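Local coordinates for protein glycosaminoglycan xylosylkinase (Hydra vulgaris, PDB 5XOM) that probably phosphorylates xylose in the glycosaminoglycan linker of proteoglycans, using ATP, as a member of the Fam20 family of secretory-pathway kinases, at residues A[155-160]-A[205-210]; A[109-114]-A[128-133]. One frame throughout, in Å; residues are numbered along the deposited sequence.

Interaction 1 (A[155-160]-A[205-210]); sequences GRYINL and TMEGAL
The carbonyl oxygen of I158 is gripped twice from the strand opposite: M206 N donates to it at 2.7 Å in a nearly straight bond (172°), and T205 CA offers a CA-H...O contact at 3.4 Å. I158 N returns a bond to M206 O at 2.8 Å, approaching from above the carbonyl plane. R156 and G208 form the next hydrogen-bonded pair of this antiparallel ladder, R156 N to G208 O (2.9 Å) being matched by G208 N to R156 O. On the face carrying Y157 and E207, the Y157 ring and the E207 side chain lie side by side and point the same way, the ring and carboxylate planes 77° apart. With CG anti to its own N (chi1 178°) and the chain extended beyond, E207 runs along the ring, its CB 4.0 Å from Y157 CE1. A water joins Y157 OH to E207 OE2, 2.6 Å from the hydroxyl oxygen; OE1 is taken by H132 and R117. T205 CG2 packs against Y157 CB. On the other face, L210 sets CD1 against R156 CB and CD2 near its guanidinium, which E163 salt-bridges, while M206 bends at chi3 and carries its CE to 4.0 Å from L160 CD1. Backbone bonds thus fix the register of the kinase-like sheet's edge strand 153-159, while the R117 salt bridge would favour a charged E207, whose two differently engaged oxygens probably limit its carboxylate's turning.

Interaction 2 (A[109-114]-A[128-133]); sequences VFKPKR and GYDRHN
Strand 109-112 runs out beside the start of helix 132-144, K111 CA lying 5.4 Å from H132 CA, the chain from K111 to R114 and that from Y129 to H132 running 120° apart. K111 reaches across obliquely, its NZ 3.1 Å from D130 OD2 in a salt bridge from above the carboxylate plane; the same NZ also pairs with E135, and more weakly with D296. R114 bends at chi2 and chi3 to lay its guanidinium flat on the Y129 ring, planes 17° apart. In this cation-pi contact R114 CZ sits 3.8 Å from the ring centroid, with NH2 over its middle. A leucine in place of Y129 would probably leave that guanidinium without its aromatic face and E197 without the phenol hydroxyl it bonds. With CG between its backbone N and carbonyl carbon (chi1 75°), H132 turns its ring against K113, whose CB lies over one face in a CH-pi contact 3.7 Å from the centroid. Two waters bridge the segments: one donates to P112 O and D130 O, the other accepts from R114 N and sits 2.9 Å from H132 ND1, while the ring's NE2 bonds E207. A lysine at the end of a central strand, paired with a glutamate of the adjoining helix, is consistent with the β3 lysine and αC glutamate of the protein kinase N-lobe, which would place this contact beside the probable nucleotide site.

The two interactions share one five-stranded antiparallel sheet, their centres about 11 Å apart. Strand 106-112 of interaction 2 neighbours strand 205-212 of interaction 1, with strand 153-159 beyond it at the edge. In sequence, interaction 2 closes first; helix 132-144 then leads directly to strand 153-159, and the chain returns for strand 205-212. The contacts meet physically: K111 N lies 2.9 Å from A209 O, a probable backbone hydrogen bond, and L210 CD1 packs 3.5 Å from F110 CD1. E207 OE1, 2.6 Å from H132 NE2, ties the sheet to the first turn of the helix. Together they join the central strand, the edge strand within this chain and the start of the helix, consistent with the N-lobe of protein kinases.

Interaction 1 (A[155-160]-A[205-210])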
ATOM      1  N   GLY A 155      19.399   0.791   9.542  1.00 22.81           N
ATOM      2  CA  GLY A 155      20.727   1.148   9.979  1.00 16.27           C
ATOM      3  C   GLY A 155      20.802   2.614  10.357  1.00 20.56           C
ATOM      4  O   GLY A 155      20.058   3.454   9.849  1.00 19.87           O
ATOM      5  N   ARG A 156      21.695   2.924  11.294  1.00 19.11           N
ATOM      6  CA  ARG A 156      21.815   4.313  11.701  1.00 17.43           C
ATOM      7  C   ARG A 156      23.153   4.564  12.373  1.00 16.96           C
ATOM      8  O   ARG A 156      23.651   3.708  13.108  1.00 26.63           O
ATOM      9  CB  ARG A 156      20.685   4.676  12.656  1.00 16.77           C
ATOM     10  CG  ARG A 156      20.725   6.099  13.119  1.00 21.59           C
ATOM     11  CD  ARG A 156      19.381   6.461  13.729  1.00 21.68           C
ATOM     12  NE  ARG A 156      19.454   7.649  14.564  1.00 27.83           N
ATOM     13  CZ  ARG A 156      18.402   8.205  15.148  1.00 26.69           C
ATOM     14  NH1 ARG A 156      17.169   7.706  15.002  1.00 27.16           N
ATOM     15  NH2 ARG A 156      18.556   9.298  15.892  1.00 26.31           N
ATOM     16  N   TYR A 157      23.716   5.749  12.132  1.00 17.84           N
ATOM     17  CA  TYR A 157      24.916   6.211  12.821  1.00 20.94           C
ATOM     18  C   TYR A 157      24.499   7.058  14.016  1.00 23.13           C
ATOM     19  O   TYR A 157      23.890   8.117  13.846  1.00 24.62           O
ATOM     20  CB  TYR A 157      25.814   7.018  11.886  1.00 22.12           C
ATOM     21  CG  TYR A 157      26.337   6.241  10.694  1.00 25.25           C
ATOM     22  CD1 TYR A 157      27.393   5.348  10.832  1.00 24.57           C
ATOM     23  CD2 TYR A 157      25.792   6.425   9.427  1.00 23.96           C
ATOM     24  CE1 TYR A 157      27.884   4.642   9.746  1.00 20.85           C
ATOM     25  CE2 TYR A 157      26.280   5.725   8.330  1.00 26.03           C
ATOM     26  CZ  TYR A 157      27.324   4.836   8.498  1.00 24.59           C
ATOM     27  OH  TYR A 157      27.811   4.143   7.415  1.00 27.12           O
ATOM     28  N   ILE A 158      24.807   6.579  15.218  1.00 25.61           N
ATOM     29  CA  ILE A 158      24.383   7.207  16.467  1.00 21.38           C
ATOM     30  C   ILE A 158      25.548   7.992  17.047  1.00 24.04           C
ATOM     31  O   ILE A 158      26.624   7.430  17.280  1.00 22.29           O
ATOM     32  CB  ILE A 158      23.900   6.160  17.484  1.00 23.38           C
ATOM     33  CG1 ILE A 158      22.758   5.311  16.909  1.00 24.52           C
ATOM     34  CG2 ILE A 158      23.474   6.852  18.764  1.00 26.63           C
ATOM     35  CD1 ILE A 158      21.444   6.050  16.775  1.00 24.05           C
ATOM     36  N   ASN A 159      25.340   9.283  17.302  1.00 24.98           N
ATOM     37  CA  ASN A 159      26.309  10.062  18.074  1.00 28.78           C
ATOM     38  C   ASN A 159      26.069   9.767  19.550  1.00 28.74           C
ATOM     39  O   ASN A 159      25.140  10.305  20.156  1.00 25.87           O
ATOM     40  CB  ASN A 159      26.169  11.552  17.786  1.00 25.62           C
ATOM     41  CG  ASN A 159      27.184  12.391  18.554  1.00 29.38           C
ATOM     42  OD1 ASN A 159      27.476  12.139  19.724  1.00 34.66           O
ATOM     43  ND2 ASN A 159      27.717  13.403  17.896  1.00 28.06           N
ATOM     44  N   LEU A 160      26.914   8.923  20.145  1.00 23.16           N
ATOM     45  CA  LEU A 160      26.680   8.515  21.527  1.00 27.30           C
ATOM     46  C   LEU A 160      26.752   9.703  22.478  1.00 31.45           C
ATOM     47  O   LEU A 160      25.972   9.787  23.432  1.00 29.01           O
ATOM     48  CB  LEU A 160      27.685   7.444  21.951  1.00 31.73           C
ATOM     49  CG  LEU A 160      27.624   6.081  21.265  1.00 33.04           C
ATOM     50  CD1 LEU A 160      28.795   5.230  21.733  1.00 29.10           C
ATOM     51  CD2 LEU A 160      26.289   5.391  21.553  1.00 26.57           C
ATOM     52  N   THR A 205      30.876   8.139  17.151  1.00 25.21           N
ATOM     53  CA  THR A 205      29.810   7.772  16.216  1.00 25.04           C
ATOM     54  C   THR A 205      29.714   6.253  16.143  1.00 23.88           C
ATOM     55  O   THR A 205      30.643   5.588  15.670  1.00 23.18           O
ATOM     56  CB  THR A 205      30.070   8.372  14.836  1.00 25.51           C
ATOM     57  OG1 THR A 205      30.178   9.799  14.971  1.00 27.59           O
ATOM     58  CG2 THR A 205      28.936   8.041  13.866  1.00 18.85           C
ATOM     59  N   MET A 206      28.594   5.697  16.603  1.00 19.15           N
ATOM     60  CA  MET A 206      28.435   4.250  16.644  1.00 21.31           C
ATOM     61  C   MET A 206      27.402   3.799  15.621  1.00 23.54           C
ATOM     62  O   MET A 206      26.244   4.235  15.652  1.00 22.44           O
ATOM     63  CB  MET A 206      28.062   3.777  18.048  1.00 20.87           C
ATOM     64  CG  MET A 206      27.819   2.279  18.148  1.00 25.40           C
ATOM     65  SD  MET A 206      27.197   1.801  19.760  1.00 26.95           S
ATOM     66  CE  MET A 206      28.699   1.390  20.588  1.00 21.27           C
ATOM     67  N   GLU A 207      27.838   2.924  14.721  1.00 26.04           N
ATOM     68  CA  GLU A 207      26.973   2.301  13.734  1.00 23.79           C
ATOM     69  C   GLU A 207      26.190   1.160  14.374  1.00 19.10           C
ATOM     70  O   GLU A 207      26.729   0.395  15.182  1.00 22.59           O
ATOM     71  CB  GLU A 207      27.831   1.782  12.573  1.00 24.73           C
ATOM     72  CG  GLU A 207      27.086   1.062  11.464  1.00 22.01           C
ATOM     73  CD  GLU A 207      28.028   0.433  10.437  1.00 23.42           C
ATOM     74  OE1 GLU A 207      27.685  -0.635   9.887  1.00 22.88           O
ATOM     75  OE2 GLU A 207      29.116   0.993  10.190  1.00 25.44           O
ATOM     76  N   GLY A 208      24.921   1.039  14.002  1.00 17.46           N
ATOM     77  CA  GLY A 208      24.128  -0.070  14.490  1.00 17.51           C
ATOM     78  C   GLY A 208      22.817  -0.186  13.742  1.00 25.30           C
ATOM     79  O   GLY A 208      22.562   0.535  12.776  1.00 22.31           O
ATOM     80  N   ALA A 209      21.985  -1.115  14.209  1.00 19.07           N
ATOM     81  CA  ALA A 209      20.671  -1.376  13.639  1.00 18.27           C
ATOM     82  C   ALA A 209      19.599  -1.119  14.687  1.00 23.20           C
ATOM     83  O   ALA A 209      19.776  -1.458  15.861  1.00 21.38           O
ATOM     84  CB  ALA A 209      20.566  -2.823  13.126  1.00 17.21           C
ATOM     85  N   LEU A 210      18.495  -0.508  14.263  1.00 22.47           N
ATOM     86  CA  LEU A 210      17.332  -0.275  15.112  1.00 21.90           C
ATOM     87  C   LEU A 210      16.209  -1.201  14.666  1.00 24.05           C
ATOM     88  O   LEU A 210      15.890  -1.258  13.470  1.00 20.30           O
ATOM     89  CB  LEU A 210      16.873   1.186  15.030  1.00 17.97           C
ATOM     90  CG  LEU A 210      17.612   2.283  15.809  1.00 23.12           C
ATOM     91  CD1 LEU A 210      19.062   2.391  15.408  1.00 28.10           C
ATOM     92  CD2 LEU A 210      16.929   3.622  15.591  1.00 21.45           C
TER
HETATM   93  O   HOH W   1      29.337   2.036   7.448  1.00 33.68           O

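Interaction 2 (A[109-114]-A[128-133])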
ATOM      1  N   VAL A 109      14.861  -1.703  19.667  1.00 28.42           N
ATOM      2  CA  VAL A 109      16.101  -2.350  20.078  1.00 24.15           C
ATOM      3  C   VAL A 109      17.240  -1.763  19.254  1.00 29.04           C
ATOM      4  O   VAL A 109      17.096  -1.551  18.044  1.00 25.57           O
ATOM      5  CB  VAL A 109      16.001  -3.876  19.886  1.00 27.55           C
ATOM      6  CG1 VAL A 109      17.338  -4.553  20.200  1.00 27.55           C
ATOM      7  CG2 VAL A 109      14.873  -4.457  20.728  1.00 24.77           C
ATOM      8  N   PHE A 110      18.376  -1.486  19.897  1.00 28.27           N
ATOM      9  CA  PHE A 110      19.571  -1.011  19.205  1.00 26.86           C
ATOM     10  C   PHE A 110      20.671  -2.059  19.291  1.00 24.95           C
ATOM     11  O   PHE A 110      21.122  -2.402  20.389  1.00 25.24           O
ATOM     12  CB  PHE A 110      20.070   0.317  19.775  1.00 25.78           C
ATOM     13  CG  PHE A 110      21.349   0.787  19.142  1.00 24.19           C
ATOM     14  CD1 PHE A 110      21.361   1.216  17.824  1.00 23.83           C
ATOM     15  CD2 PHE A 110      22.540   0.788  19.855  1.00 24.32           C
ATOM     16  CE1 PHE A 110      22.537   1.644  17.228  1.00 24.24           C
ATOM     17  CE2 PHE A 110      23.723   1.218  19.265  1.00 28.80           C
ATOM     18  CZ  PHE A 110      23.717   1.646  17.950  1.00 27.58           C
ATOM     19  N   LYS A 111      21.076  -2.582  18.136  1.00 20.24           N
ATOM     20  CA  LYS A 111      22.154  -3.560  18.043  1.00 23.13           C
ATOM     21  C   LYS A 111      23.398  -2.912  17.457  1.00 27.84           C
ATOM     22  O   LYS A 111      23.408  -2.571  16.263  1.00 21.88           O
ATOM     23  CB  LYS A 111      21.714  -4.748  17.192  1.00 18.55           C
ATOM     24  CG  LYS A 111      20.479  -5.401  17.762  1.00 24.88           C
ATOM     25  CD  LYS A 111      20.475  -6.888  17.534  1.00 21.37           C
ATOM     26  CE  LYS A 111      19.292  -7.499  18.243  1.00 23.86           C
ATOM     27  NZ  LYS A 111      19.046  -8.885  17.788  1.00 26.23           N
ATOM     28  N   PRO A 112      24.446  -2.703  18.246  1.00 23.78           N
ATOM     29  CA  PRO A 112      25.648  -2.047  17.725  1.00 21.09           C
ATOM     30  C   PRO A 112      26.451  -2.959  16.809  1.00 18.49           C
ATOM     31  O   PRO A 112      26.398  -4.187  16.904  1.00 26.26           O
ATOM     32  CB  PRO A 112      26.440  -1.692  18.994  1.00 21.68           C
ATOM     33  CG  PRO A 112      25.967  -2.663  20.011  1.00 29.47           C
ATOM     34  CD  PRO A 112      24.530  -2.963  19.695  1.00 26.89           C
ATOM     35  N   LYS A 113      27.205  -2.333  15.910  1.00 21.45           N
ATOM     36  CA  LYS A 113      28.210  -3.041  15.126  1.00 18.75           C
ATOM     37  C   LYS A 113      29.254  -3.696  16.024  1.00 23.34           C
ATOM     38  O   LYS A 113      29.759  -3.078  16.969  1.00 21.47           O
ATOM     39  CB  LYS A 113      28.877  -2.063  14.162  1.00 24.46           C
ATOM     40  CG  LYS A 113      30.090  -2.614  13.447  1.00 28.45           C
ATOM     41  CD  LYS A 113      30.750  -1.546  12.594  1.00 27.52           C
ATOM     42  CE  LYS A 113      32.225  -1.844  12.419  1.00 36.47           C
ATOM     43  NZ  LYS A 113      32.592  -2.213  11.044  1.00 47.97           N
ATOM     44  N   ARG A 114      29.577  -4.961  15.725  1.00 24.77           N
ATOM     45  CA  ARG A 114      30.571  -5.716  16.480  1.00 22.77           C
ATOM     46  C   ARG A 114      31.673  -6.311  15.619  1.00 26.61           C
ATOM     47  O   ARG A 114      32.682  -6.761  16.170  1.00 34.01           O
ATOM     48  CB  ARG A 114      29.900  -6.856  17.262  1.00 21.22           C
ATOM     49  CG  ARG A 114      28.657  -6.435  18.015  1.00 30.38           C
ATOM     50  CD  ARG A 114      28.986  -5.502  19.151  1.00 30.57           C
ATOM     51  NE  ARG A 114      30.118  -5.987  19.923  1.00 31.01           N
ATOM     52  CZ  ARG A 114      30.002  -6.704  21.036  1.00 30.39           C
ATOM     53  NH1 ARG A 114      28.803  -7.025  21.501  1.00 29.97           N
ATOM     54  NH2 ARG A 114      31.079  -7.106  21.684  1.00 39.90           N
ATOM     55  N   GLY A 128      29.424 -16.368  18.137  1.00 40.00           N
ATOM     56  CA  GLY A 128      29.719 -14.949  18.002  1.00 39.24           C
ATOM     57  C   GLY A 128      28.618 -14.031  18.517  1.00 37.61           C
ATOM     58  O   GLY A 128      27.578 -14.452  19.033  1.00 36.70           O
ATOM     59  N   TYR A 129      28.883 -12.734  18.365  1.00 28.93           N
ATOM     60  CA  TYR A 129      27.946 -11.678  18.712  1.00 25.45           C
ATOM     61  C   TYR A 129      26.872 -11.531  17.645  1.00 28.86           C
ATOM     62  O   TYR A 129      27.037 -11.950  16.497  1.00 26.82           O
ATOM     63  CB  TYR A 129      28.648 -10.328  18.842  1.00 21.15           C
ATOM     64  CG  TYR A 129      29.879 -10.337  19.712  1.00 30.06           C
ATOM     65  CD1 TYR A 129      29.842 -10.848  20.991  1.00 30.07           C
ATOM     66  CD2 TYR A 129      31.077  -9.845  19.247  1.00 27.04           C
ATOM     67  CE1 TYR A 129      30.966 -10.856  21.785  1.00 29.49           C
ATOM     68  CE2 TYR A 129      32.207  -9.857  20.038  1.00 31.53           C
ATOM     69  CZ  TYR A 129      32.146 -10.363  21.305  1.00 31.93           C
ATOM     70  OH  TYR A 129      33.268 -10.374  22.100  1.00 39.04           O
ATOM     71  N   ASP A 130      25.770 -10.893  18.037  1.00 28.28           N
ATOM     72  CA  ASP A 130      24.768 -10.456  17.071  1.00 23.10           C
ATOM     73  C   ASP A 130      25.403  -9.533  16.032  1.00 25.27           C
ATOM     74  O   ASP A 130      26.145  -8.611  16.383  1.00 29.68           O
ATOM     75  CB  ASP A 130      23.652  -9.710  17.808  1.00 27.68           C
ATOM     76  CG  ASP A 130      22.618 -10.640  18.409  1.00 31.62           C
ATOM     77  OD1 ASP A 130      22.862 -11.861  18.407  1.00 32.49           O
ATOM     78  OD2 ASP A 130      21.589 -10.146  18.930  1.00 37.79           O
ATOM     79  N   ARG A 131      25.103  -9.779  14.753  1.00 25.55           N
ATOM     80  CA  ARG A 131      25.550  -8.913  13.657  1.00 24.13           C
ATOM     81  C   ARG A 131      24.445  -7.916  13.328  1.00 24.60           C
ATOM     82  O   ARG A 131      23.355  -8.305  12.888  1.00 23.13           O
ATOM     83  CB  ARG A 131      25.917  -9.706  12.402  1.00 18.70           C
ATOM     84  CG  ARG A 131      27.320 -10.316  12.404  1.00 28.18           C
ATOM     85  CD  ARG A 131      27.451 -11.440  13.405  1.00 40.13           C
ATOM     86  NE  ARG A 131      26.903 -12.665  12.860  1.00 46.78           N
ATOM     87  CZ  ARG A 131      26.877 -13.819  13.502  1.00 68.94           C
ATOM     88  NH1 ARG A 131      27.376 -13.948  14.729  1.00 79.85           N
ATOM     89  NH2 ARG A 131      26.345 -14.881  12.913  1.00 82.40           N
ATOM     90  N   HIS A 132      24.734  -6.632  13.525  1.00 25.12           N
ATOM     91  CA  HIS A 132      23.741  -5.593  13.271  1.00 19.79           C
ATOM     92  C   HIS A 132      23.323  -5.570  11.805  1.00 21.64           C
ATOM     93  O   HIS A 132      22.153  -5.335  11.491  1.00 18.54           O
ATOM     94  CB  HIS A 132      24.295  -4.234  13.683  1.00 17.68           C
ATOM     95  CG  HIS A 132      25.305  -3.686  12.723  1.00 25.30           C
ATOM     96  ND1 HIS A 132      26.477  -4.347  12.419  1.00 21.81           N
ATOM     97  CD2 HIS A 132      25.308  -2.556  11.975  1.00 17.27           C
ATOM     98  CE1 HIS A 132      27.168  -3.640  11.543  1.00 21.50           C
ATOM     99  NE2 HIS A 132      26.482  -2.548  11.256  1.00 20.38           N
ATOM    100  N   ASN A 133      24.274  -5.772  10.892  1.00 19.39           N
ATOM    101  CA  ASN A 133      23.948  -5.714   9.475  1.00 22.14           C
ATOM    102  C   ASN A 133      23.122  -6.909   9.047  1.00 20.67           C
ATOM    103  O   ASN A 133      22.399  -6.824   8.049  1.00 18.70           O
ATOM    104  CB  ASN A 133      25.226  -5.627   8.630  1.00 21.59           C
ATOM    105  CG  ASN A 133      26.101  -6.864   8.772  1.00 28.36           C
ATOM    106  OD1 ASN A 133      26.379  -7.317   9.885  1.00 22.50           O
ATOM    107  ND2 ASN A 133      26.522  -7.427   7.639  1.00 17.81           N
TER
HETATM  108  O   HOH W   2      25.105  -6.466  17.949  1.00 27.25           O
HETATM  109  O   HOH W   3      28.355  -6.305  13.541  1.00 21.49           O